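Local coordinates for mbSHANK1 protein (Monosiga brevicollis, PDB 6X23) that binds a GIRK3 peptide through its PDZ domain, and as a whole protein may act as an adaptor for glutamate receptors, at residues L65-G70 against A93-R98; F26-A31 against Q41-R46; M13-M18 against A57-G62. All blocks are in the same frame, centred on the assembly; numbering follows the deposited sequence.

Contact 1: L65-G70 against A93-R98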
loop_
_atom_site.group_PDB
_atom_site.type_symbol
_atom_site.label_atom_id
_atom_site.label_comp_id
_atom_site.label_asym_id
_atom_site.label_seq_id
_atom_site.Cartn_x
_atom_site.Cartn_y
_atom_site.Cartn_z
ATOM N N LEU A 65 -0.202 4.997 1.767
ATOM C CA LEU A 65 -1.394 4.260 2.145
ATOM C C LEU A 65 -2.286 5.114 3.034
ATOM O O LEU A 65 -1.849 5.597 4.083
ATOM C CB LEU A 65 -0.982 2.983 2.866
ATOM C CG LEU A 65 -2.101 1.967 3.069
ATOM C CD1 LEU A 65 -2.949 1.801 1.799
ATOM C CD2 LEU A 65 -1.520 0.633 3.488
ATOM N N LEU A 66 -3.536 5.301 2.625
ATOM C CA LEU A 66 -4.504 6.027 3.422
ATOM C C LEU A 66 -5.615 5.133 3.955
ATOM O O LEU A 66 -5.960 5.213 5.137
ATOM C CB LEU A 66 -5.102 7.154 2.592
ATOM C CG LEU A 66 -4.422 8.526 2.595
ATOM C CD1 LEU A 66 -2.916 8.442 2.457
ATOM C CD2 LEU A 66 -4.997 9.355 1.447
ATOM N N GLU A 67 -6.214 4.296 3.112
ATOM C CA GLU A 67 -7.311 3.442 3.546
ATOM C C GLU A 67 -7.068 2.026 3.048
ATOM O O GLU A 67 -6.593 1.813 1.931
ATOM C CB GLU A 67 -8.686 3.915 3.039
ATOM C CG GLU A 67 -9.104 5.345 3.413
ATOM C CD GLU A 67 -10.506 5.687 2.909
ATOM O OE1 GLU A 67 -11.120 4.843 2.211
ATOM O OE2 GLU A 67 -10.995 6.806 3.197
ATOM N N LEU A 68 -7.425 1.068 3.887
ATOM C CA LEU A 68 -7.361 -0.351 3.593
ATOM C C LEU A 68 -8.768 -0.885 3.781
ATOM O O LEU A 68 -9.308 -0.814 4.886
ATOM C CB LEU A 68 -6.376 -1.034 4.539
ATOM C CG LEU A 68 -6.273 -2.549 4.576
ATOM C CD1 LEU A 68 -5.747 -3.009 3.254
ATOM C CD2 LEU A 68 -5.317 -2.919 5.673
ATOM N N ASN A 69 -9.369 -1.383 2.706
ATOM C CA ASN A 69 -10.742 -1.887 2.735
ATOM C C ASN A 69 -11.683 -0.875 3.393
ATOM O O ASN A 69 -12.430 -1.177 4.327
ATOM C CB ASN A 69 -10.810 -3.248 3.428
ATOM C CG ASN A 69 -10.143 -4.384 2.596
ATOM O OD1 ASN A 69 -9.978 -4.287 1.371
ATOM N ND2 ASN A 69 -9.787 -5.473 3.274
ATOM N N GLY A 70 -11.612 0.352 2.919
ATOM C CA GLY A 70 -12.493 1.377 3.437
ATOM C C GLY A 70 -12.312 1.700 4.897
ATOM O O GLY A 70 -13.199 2.315 5.490
ATOM N N ALA A 93 -8.434 -3.656 -1.128
ATOM C CA ALA A 93 -8.684 -2.323 -1.650
ATOM C C ALA A 93 -7.883 -1.315 -0.843
ATOM O O ALA A 93 -7.827 -1.383 0.392
ATOM C CB ALA A 93 -10.164 -1.957 -1.606
ATOM N N PHE A 94 -7.252 -0.395 -1.570
ATOM C CA PHE A 94 -6.436 0.680 -1.030
ATOM C C PHE A 94 -7.015 1.996 -1.508
ATOM O O PHE A 94 -7.457 2.106 -2.658
ATOM C CB PHE A 94 -4.975 0.584 -1.506
ATOM C CG PHE A 94 -4.227 -0.608 -0.965
ATOM C CD1 PHE A 94 -4.360 -0.987 0.356
ATOM C CD2 PHE A 94 -3.408 -1.363 -1.790
ATOM C CE1 PHE A 94 -3.671 -2.083 0.856
ATOM C CE2 PHE A 94 -2.736 -2.477 -1.296
ATOM C CZ PHE A 94 -2.876 -2.829 0.031
ATOM N N ARG A 95 -7.017 2.987 -0.625
ATOM C CA ARG A 95 -7.017 4.386 -1.019
ATOM C C ARG A 95 -5.654 4.964 -0.667
ATOM O O ARG A 95 -5.167 4.765 0.445
ATOM C CB ARG A 95 -8.125 5.157 -0.311
ATOM C CG ARG A 95 -8.237 6.615 -0.709
ATOM C CD ARG A 95 -9.416 7.225 -0.030
ATOM N NE ARG A 95 -9.727 8.518 -0.617
ATOM C CZ ARG A 95 -10.731 9.281 -0.194
ATOM N NH1 ARG A 95 -11.487 8.865 0.818
ATOM N NH2 ARG A 95 -10.973 10.459 -0.769
ATOM N N ILE A 96 -5.036 5.666 -1.605
ATOM C CA ILE A 96 -3.671 6.147 -1.441
ATOM C C ILE A 96 -3.570 7.606 -1.855
ATOM O O ILE A 96 -4.430 8.141 -2.552
ATOM C CB ILE A 96 -2.666 5.315 -2.251
ATOM C CG1 ILE A 96 -3.078 5.294 -3.737
ATOM C CG2 ILE A 96 -2.516 3.944 -1.610
ATOM C CD1 ILE A 96 -2.308 6.298 -4.628
ATOM N N ALA A 97 -2.460 8.221 -1.450
ATOM C CA ALA A 97 -2.118 9.593 -1.810
ATOM C C ALA A 97 -0.857 9.577 -2.663
ATOM O O ALA A 97 0.115 8.902 -2.323
ATOM C CB ALA A 97 -1.926 10.458 -0.560
ATOM N N ARG A 98 -0.880 10.319 -3.766
ATOM C CA ARG A 98 0.130 10.237 -4.806
ATOM C C ARG A 98 0.603 11.632 -5.166
ATOM O O ARG A 98 -0.206 12.530 -5.402
ATOM C CB ARG A 98 -0.436 9.527 -6.048
ATOM C CG ARG A 98 0.314 9.711 -7.315
ATOM C CD ARG A 98 -0.255 8.797 -8.365
ATOM N NE ARG A 98 -0.223 7.388 -7.958
ATOM C CZ ARG A 98 -0.942 6.418 -8.535
ATOM N NH1 ARG A 98 -1.769 6.689 -9.538
ATOM N NH2 ARG A 98 -0.841 5.161 -8.115
#
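Leu65 to Asn69 and Ala93 to Ala97 meet as antiparallel neighbours in the larger sheet of the PDZ domain, strand 64-68 lying beside the long strand 91-99. The pairing is offset by a classic beta bulge: Leu66 and Glu67 both face Arg95, whose O accepts from Leu66 N at 2.8 Å and from Glu67 N at 2.9 Å. Arg95 N returns a bond to Glu67 O, and just past the strand Asn69 pairs with Ala93 through both its backbone and its side chain, its N bonded to Ala93 O (2.8 Å) while its OD1 takes up Ala93 N (3.0 Å).

One face of the pair is apolar and buried beneath helix 78-87, where Ile85 touches both Leu68 and Phe94. With CG of Leu65 swung opposite the backbone N (chi1 -168°), Leu65 CD1 meets the Phe94 ring obliquely, 3.4 Å from Phe94 CD1. Leu68 runs alongside that ring, and its CD1 comes within 3.3 Å of Phe94 CE1. Leu66 turns toward the other strand instead, spreading both its methyls against Ala97 CB.

On the opposite face, Glu67 and the extended Arg95 side chain lie side by side and point the same way, so their aliphatic parts pack before the charges meet. Arg95 NH1 reaches Glu67 OE2 at 3.2 Å in a salt bridge, approaching from above the carboxylate, 54° out of its plane, with the two charged planes 83° apart. Planes so nearly perpendicular rule out the coplanar two-pronged geometry and leave one hydrogen bond within the salt bridge, beside the packed aliphatic chains, whereas the two donors on Arg95 O are consistent with a well-defined bulge.

Contact 2: F26-A31 against Q41-R46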
loop_
_atom_site.group_PDB
_atom_site.type_symbol
_atom_site.label_atom_id
_atom_site.label_comp_id
_atom_site.label_asym_id
_atom_site.label_seq_id
_atom_site.Cartn_x
_atom_site.Cartn_y
_atom_site.Cartn_z
ATOM N N PHE A 26 4.375 -5.896 -3.802
ATOM C CA PHE A 26 5.026 -4.618 -3.472
ATOM C C PHE A 26 5.560 -4.684 -2.054
ATOM O O PHE A 26 5.191 -5.571 -1.303
ATOM C CB PHE A 26 4.079 -3.438 -3.659
ATOM C CG PHE A 26 2.932 -3.351 -2.695
ATOM C CD1 PHE A 26 1.762 -4.040 -2.917
ATOM C CD2 PHE A 26 3.007 -2.560 -1.575
ATOM C CE1 PHE A 26 0.702 -3.935 -2.037
ATOM C CE2 PHE A 26 1.945 -2.459 -0.699
ATOM C CZ PHE A 26 0.791 -3.146 -0.928
ATOM N N ARG A 27 6.470 -3.762 -1.721
ATOM C CA ARG A 27 7.076 -3.706 -0.364
ATOM C C ARG A 27 6.554 -2.454 0.347
ATOM O O ARG A 27 6.810 -1.342 -0.157
ATOM C CB ARG A 27 8.605 -3.691 -0.461
ATOM C CG ARG A 27 9.204 -4.959 -1.052
ATOM C CD ARG A 27 10.539 -4.705 -1.727
ATOM N NE ARG A 27 10.963 -5.819 -2.563
ATOM C CZ ARG A 27 10.870 -7.097 -2.217
ATOM N NH1 ARG A 27 11.283 -8.040 -3.048
ATOM N NH2 ARG A 27 10.365 -7.431 -1.044
ATOM N N LEU A 28 5.854 -2.631 1.472
ATOM C CA LEU A 28 5.309 -1.503 2.180
ATOM C C LEU A 28 6.353 -1.035 3.183
ATOM O O LEU A 28 7.195 -1.804 3.635
ATOM C CB LEU A 28 4.019 -1.913 2.864
ATOM C CG LEU A 28 3.180 -0.748 3.315
ATOM C CD1 LEU A 28 2.643 -0.005 2.090
ATOM C CD2 LEU A 28 2.094 -1.310 4.198
ATOM N N SER A 29 6.329 0.235 3.511
ATOM C CA SER A 29 7.425 0.769 4.296
ATOM C C SER A 29 6.923 1.971 5.067
ATOM O O SER A 29 6.197 2.799 4.510
ATOM C CB SER A 29 8.583 1.174 3.392
ATOM O OG SER A 29 9.594 1.822 4.134
ATOM N N GLY A 30 7.289 2.066 6.333
ATOM C CA GLY A 30 6.918 3.286 7.019
ATOM C C GLY A 30 6.979 3.118 8.520
ATOM O O GLY A 30 7.717 2.278 9.034
ATOM N N ALA A 31 6.165 3.938 9.181
ATOM C CA ALA A 31 6.187 4.108 10.632
ATOM C C ALA A 31 6.000 2.786 11.365
ATOM O O ALA A 31 4.962 2.130 11.222
ATOM C CB ALA A 31 5.091 5.093 11.045
ATOM N N GLN A 41 0.768 10.211 9.133
ATOM C CA GLN A 41 1.257 10.289 7.760
ATOM C C GLN A 41 1.087 8.931 7.083
ATOM O O GLN A 41 0.365 8.828 6.085
ATOM C CB GLN A 41 2.712 10.776 7.713
ATOM C CG GLN A 41 3.189 11.168 6.309
ATOM C CD GLN A 41 2.652 12.523 5.830
ATOM O OE1 GLN A 41 1.697 13.062 6.380
ATOM N NE2 GLN A 41 3.255 13.056 4.781
ATOM N N GLY A 42 1.734 7.890 7.609
ATOM C CA GLY A 42 1.355 6.521 7.310
ATOM C C GLY A 42 2.398 5.761 6.499
ATOM O O GLY A 42 3.442 6.286 6.110
ATOM N N GLN A 43 2.087 4.483 6.258
ATOM C CA GLN A 43 2.973 3.603 5.511
ATOM C C GLN A 43 2.989 4.014 4.050
ATOM O O GLN A 43 2.155 4.785 3.606
ATOM C CB GLN A 43 2.519 2.149 5.631
ATOM C CG GLN A 43 2.162 1.742 7.037
ATOM C CD GLN A 43 3.302 1.969 7.994
ATOM O OE1 GLN A 43 4.370 1.364 7.858
ATOM N NE2 GLN A 43 3.101 2.870 8.954
ATOM N N TRP A 44 3.932 3.474 3.284
ATOM C CA TRP A 44 3.995 3.849 1.878
ATOM C C TRP A 44 4.678 2.772 1.040
ATOM O O TRP A 44 5.402 1.913 1.547
ATOM C CB TRP A 44 4.694 5.196 1.693
ATOM C CG TRP A 44 6.038 5.281 2.303
ATOM C CD1 TRP A 44 6.332 5.507 3.616
ATOM C CD2 TRP A 44 7.294 5.178 1.620
ATOM N NE1 TRP A 44 7.699 5.525 3.797
ATOM C CE2 TRP A 44 8.310 5.333 2.586
ATOM C CE3 TRP A 44 7.655 4.966 0.286
ATOM C CZ2 TRP A 44 9.663 5.281 2.259
ATOM C CZ3 TRP A 44 8.996 4.920 -0.037
ATOM C CH2 TRP A 44 9.985 5.073 0.946
ATOM N N VAL A 45 4.418 2.848 -0.264
ATOM C CA VAL A 45 4.902 1.893 -1.259
ATOM C C VAL A 45 6.291 2.337 -1.712
ATOM O O VAL A 45 6.479 3.491 -2.114
ATOM C CB VAL A 45 3.925 1.819 -2.448
ATOM C CG1 VAL A 45 4.310 0.684 -3.408
ATOM C CG2 VAL A 45 2.482 1.670 -1.966
ATOM N N ARG A 46 7.273 1.483 -1.414
ATOM C CA ARG A 46 8.723 1.752 -1.644
ATOM C C ARG A 46 9.175 1.258 -3.006
ATOM O O ARG A 46 10.143 1.836 -3.508
ATOM C CB ARG A 46 9.613 1.106 -0.583
ATOM C CG ARG A 46 10.945 1.817 -0.376
ATOM C CD ARG A 46 11.581 1.550 0.979
ATOM N NE ARG A 46 11.615 2.675 1.907
ATOM C CZ ARG A 46 12.498 3.670 1.863
ATOM N NH1 ARG A 46 12.459 4.641 2.756
ATOM N NH2 ARG A 46 13.424 3.699 0.926
#
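Gln43 lies across Leu28 at about a right angle, its CB 3.8 Å from Leu28 CG, and then bends at chi2 (-57°) toward Gly30 and Ala31. There NE2 donates to Ala31 O at 3.0 Å, in the carbonyl plane and on a lone pair. OE1 is held from outside the pair by ND1 of His78, on helix 78-87. Replacing Gln43 by an alanine removes the amide and would probably leave Ala31 O and His78 without this partner, freeing the turn after Ser29 to move relative to the helix.

Strands 26-29 and 44-48 form the small antiparallel sheet of the PDZ domain. As in PDZ domains generally, strand 26-29 and helix 78-87 line the peptide-binding groove, and the bound GIRK3 peptide adds an antiparallel strand along Arg27, Leu28 and Ser29. Between the two strands, Arg46 N donates almost straight to Arg27 O at 3.1 Å. Gly30 is needed where it passes Gln43, because a CB there would clash with Gln43 CA.

Ser29 projects from the face that also carries Trp44. Its OG accepts from Arg46 NE at 3.1 Å, lying near the guanidinium plane, while Trp44 CZ3 sits over one face of the same group, 3.9 Å above its plane and displaced toward the rim. Ser29 N makes a weak bond with Trp44 O, and Leu28 CD1 rests 3.4 Å from that carbonyl oxygen.

Contact 3: M13-M18 against A57-G62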
loop_
_atom_site.group_PDB
_atom_site.type_symbol
_atom_site.label_atom_id
_atom_site.label_comp_id
_atom_site.label_asym_id
_atom_site.label_seq_id
_atom_site.Cartn_x
_atom_site.Cartn_y
_atom_site.Cartn_z
ATOM N N MET A 13 -6.446 8.323 -4.818
ATOM C CA MET A 13 -7.030 7.424 -5.801
ATOM C C MET A 13 -7.403 6.141 -5.085
ATOM O O MET A 13 -6.755 5.774 -4.099
ATOM C CB MET A 13 -6.057 7.138 -6.963
ATOM C CG MET A 13 -5.904 8.258 -7.987
ATOM S SD MET A 13 -7.467 8.611 -8.808
ATOM C CE MET A 13 -7.403 7.646 -10.334
ATOM N N ASP A 14 -8.456 5.465 -5.566
ATOM C CA ASP A 14 -8.856 4.167 -5.026
ATOM C C ASP A 14 -8.278 3.082 -5.920
ATOM O O ASP A 14 -8.179 3.262 -7.115
ATOM C CB ASP A 14 -10.365 4.044 -4.974
ATOM C CG ASP A 14 -10.991 5.082 -4.062
ATOM O OD1 ASP A 14 -11.038 4.823 -2.853
ATOM O OD2 ASP A 14 -11.421 6.162 -4.533
ATOM N N LEU A 15 -7.858 1.968 -5.336
ATOM C CA LEU A 15 -7.275 0.865 -6.089
ATOM C C LEU A 15 -7.838 -0.441 -5.547
ATOM O O LEU A 15 -8.096 -0.549 -4.345
ATOM C CB LEU A 15 -5.753 0.830 -5.943
ATOM C CG LEU A 15 -4.773 1.652 -6.743
ATOM C CD1 LEU A 15 -5.034 3.085 -6.504
ATOM C CD2 LEU A 15 -3.387 1.282 -6.234
ATOM N N ILE A 16 -8.006 -1.433 -6.431
ATOM C CA ILE A 16 -8.408 -2.788 -6.077
ATOM C C ILE A 16 -7.421 -3.745 -6.709
ATOM O O ILE A 16 -7.125 -3.642 -7.907
ATOM C CB ILE A 16 -9.843 -3.130 -6.520
ATOM C CG1 ILE A 16 -10.839 -2.155 -5.887
ATOM C CG2 ILE A 16 -10.216 -4.510 -6.033
ATOM C CD1 ILE A 16 -12.272 -2.379 -6.295
ATOM N N ILE A 17 -6.888 -4.656 -5.902
ATOM C CA ILE A 17 -5.786 -5.529 -6.281
ATOM C C ILE A 17 -6.152 -6.958 -5.913
ATOM O O ILE A 17 -6.496 -7.234 -4.752
ATOM C CB ILE A 17 -4.470 -5.120 -5.595
ATOM C CG1 ILE A 17 -4.342 -3.599 -5.524
ATOM C CG2 ILE A 17 -3.298 -5.681 -6.351
ATOM C CD1 ILE A 17 -3.031 -3.121 -4.903
ATOM N N MET A 18 -6.095 -7.862 -6.890
ATOM C CA MET A 18 -6.281 -9.293 -6.692
ATOM C C MET A 18 -4.956 -9.863 -6.202
ATOM O O MET A 18 -3.891 -9.442 -6.668
ATOM C CB MET A 18 -6.676 -9.981 -8.000
ATOM C CG MET A 18 -7.914 -9.424 -8.724
ATOM S SD MET A 18 -9.499 -9.656 -7.908
ATOM C CE MET A 18 -10.643 -8.763 -8.973
ATOM N N ALA A 57 -2.637 -3.268 -11.109
ATOM C CA ALA A 57 -3.725 -2.401 -10.697
ATOM C C ALA A 57 -3.307 -0.945 -10.609
ATOM O O ALA A 57 -4.148 -0.082 -10.338
ATOM C CB ALA A 57 -4.285 -2.865 -9.364
ATOM N N GLY A 58 -2.033 -0.642 -10.830
ATOM C CA GLY A 58 -1.607 0.740 -10.913
ATOM C C GLY A 58 -1.090 1.325 -9.631
ATOM O O GLY A 58 -1.025 2.551 -9.504
ATOM N N LEU A 59 -0.756 0.495 -8.659
ATOM C CA LEU A 59 0.001 0.976 -7.517
ATOM C C LEU A 59 1.364 1.436 -8.014
ATOM O O LEU A 59 1.934 0.830 -8.920
ATOM C CB LEU A 59 0.146 -0.140 -6.475
ATOM C CG LEU A 59 0.640 0.387 -5.139
ATOM C CD1 LEU A 59 -0.447 1.256 -4.515
ATOM C CD2 LEU A 59 1.037 -0.737 -4.210
ATOM N N GLN A 60 1.880 2.530 -7.466
ATOM C CA GLN A 60 3.195 2.981 -7.894
ATOM C C GLN A 60 4.045 3.326 -6.689
ATOM O O GLN A 60 3.536 3.705 -5.631
ATOM C CB GLN A 60 3.134 4.206 -8.812
ATOM C CG GLN A 60 2.004 4.191 -9.787
ATOM C CD GLN A 60 2.211 5.175 -10.920
ATOM O OE1 GLN A 60 1.769 6.315 -10.864
ATOM N NE2 GLN A 60 2.898 4.730 -11.954
ATOM N N ALA A 61 5.359 3.237 -6.880
ATOM C CA ALA A 61 6.286 3.595 -5.818
ATOM C C ALA A 61 5.997 5.012 -5.356
ATOM O O ALA A 61 5.686 5.893 -6.161
ATOM C CB ALA A 61 7.729 3.469 -6.304
ATOM N N GLY A 62 6.051 5.222 -4.047
ATOM C CA GLY A 62 5.742 6.505 -3.496
ATOM C C GLY A 62 4.293 6.672 -3.091
ATOM O O GLY A 62 4.000 7.498 -2.219
#
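Leu15 pushes its CD2 methyl against Leu59, meeting Leu59 CD1 at 3.4 Å, tighter than a usual van der Waals contact. The two side chains cross at about a right angle, and the same Leu15 methyl also lies 3.6 Å from Leu59 CA, touching the backbone as well as the end of the side chain. This is plain apolar packing within the PDZ domain: the outer strand 10-18 rests on the exit of the short helix 53-57, which closes in a Schellman motif. Gly58, with positive phi, is the first residue to leave the helix. Its backbone angles would jam a CB against the preceding carbonyl oxygen, which calls for glycine.

The strand presents alternate residues to this turn. Leu15 and Ile17 point toward it, while the side chain of Ile16 points away. Ile17, with CG1 lying opposite its own carbonyl carbon (chi1 -39°), sets that atom 3.9 Å from Ala57 CB and also packs on Gln53 and Ala54 of the helix. Leu59 continues inward onto Val45 and Val48, so the leucine pair connects the strand to the second sheet. The turn itself is tied to the larger sheet by Gly58 O, which accepts a hydrogen bond from Arg98. The side-chain packing across the two segments is apolar; the one close approach to a strand carbonyl is that of Ala57 CB, 3.3 Å from Ile16 O.

How the contacts relate
All three contacts belong to one PDZ domain and are linked through its core. Contact 1 and the strand of contact 3 are neighbours in the larger sheet, where Phe94 O lies 2.7 Å from Leu15 N, a probable hydrogen bond. Contact 2, in the smaller sheet, is centred about 11 Å from contact 1, and a probable bond from Leu65 N to Gln43 O (3.0 Å) links them. Contacts 2 and 3, centres about 13 Å apart, lie on opposite sides of the chain's centre, yet Gly62 N probably bonds Val45 O (2.6 Å). Phe26 of contact 2 bridges to both others, through Phe94 and Leu59. The peptide docks on residues 27-29 of contact 2, with Phe26 packing on one of its apolar side chains.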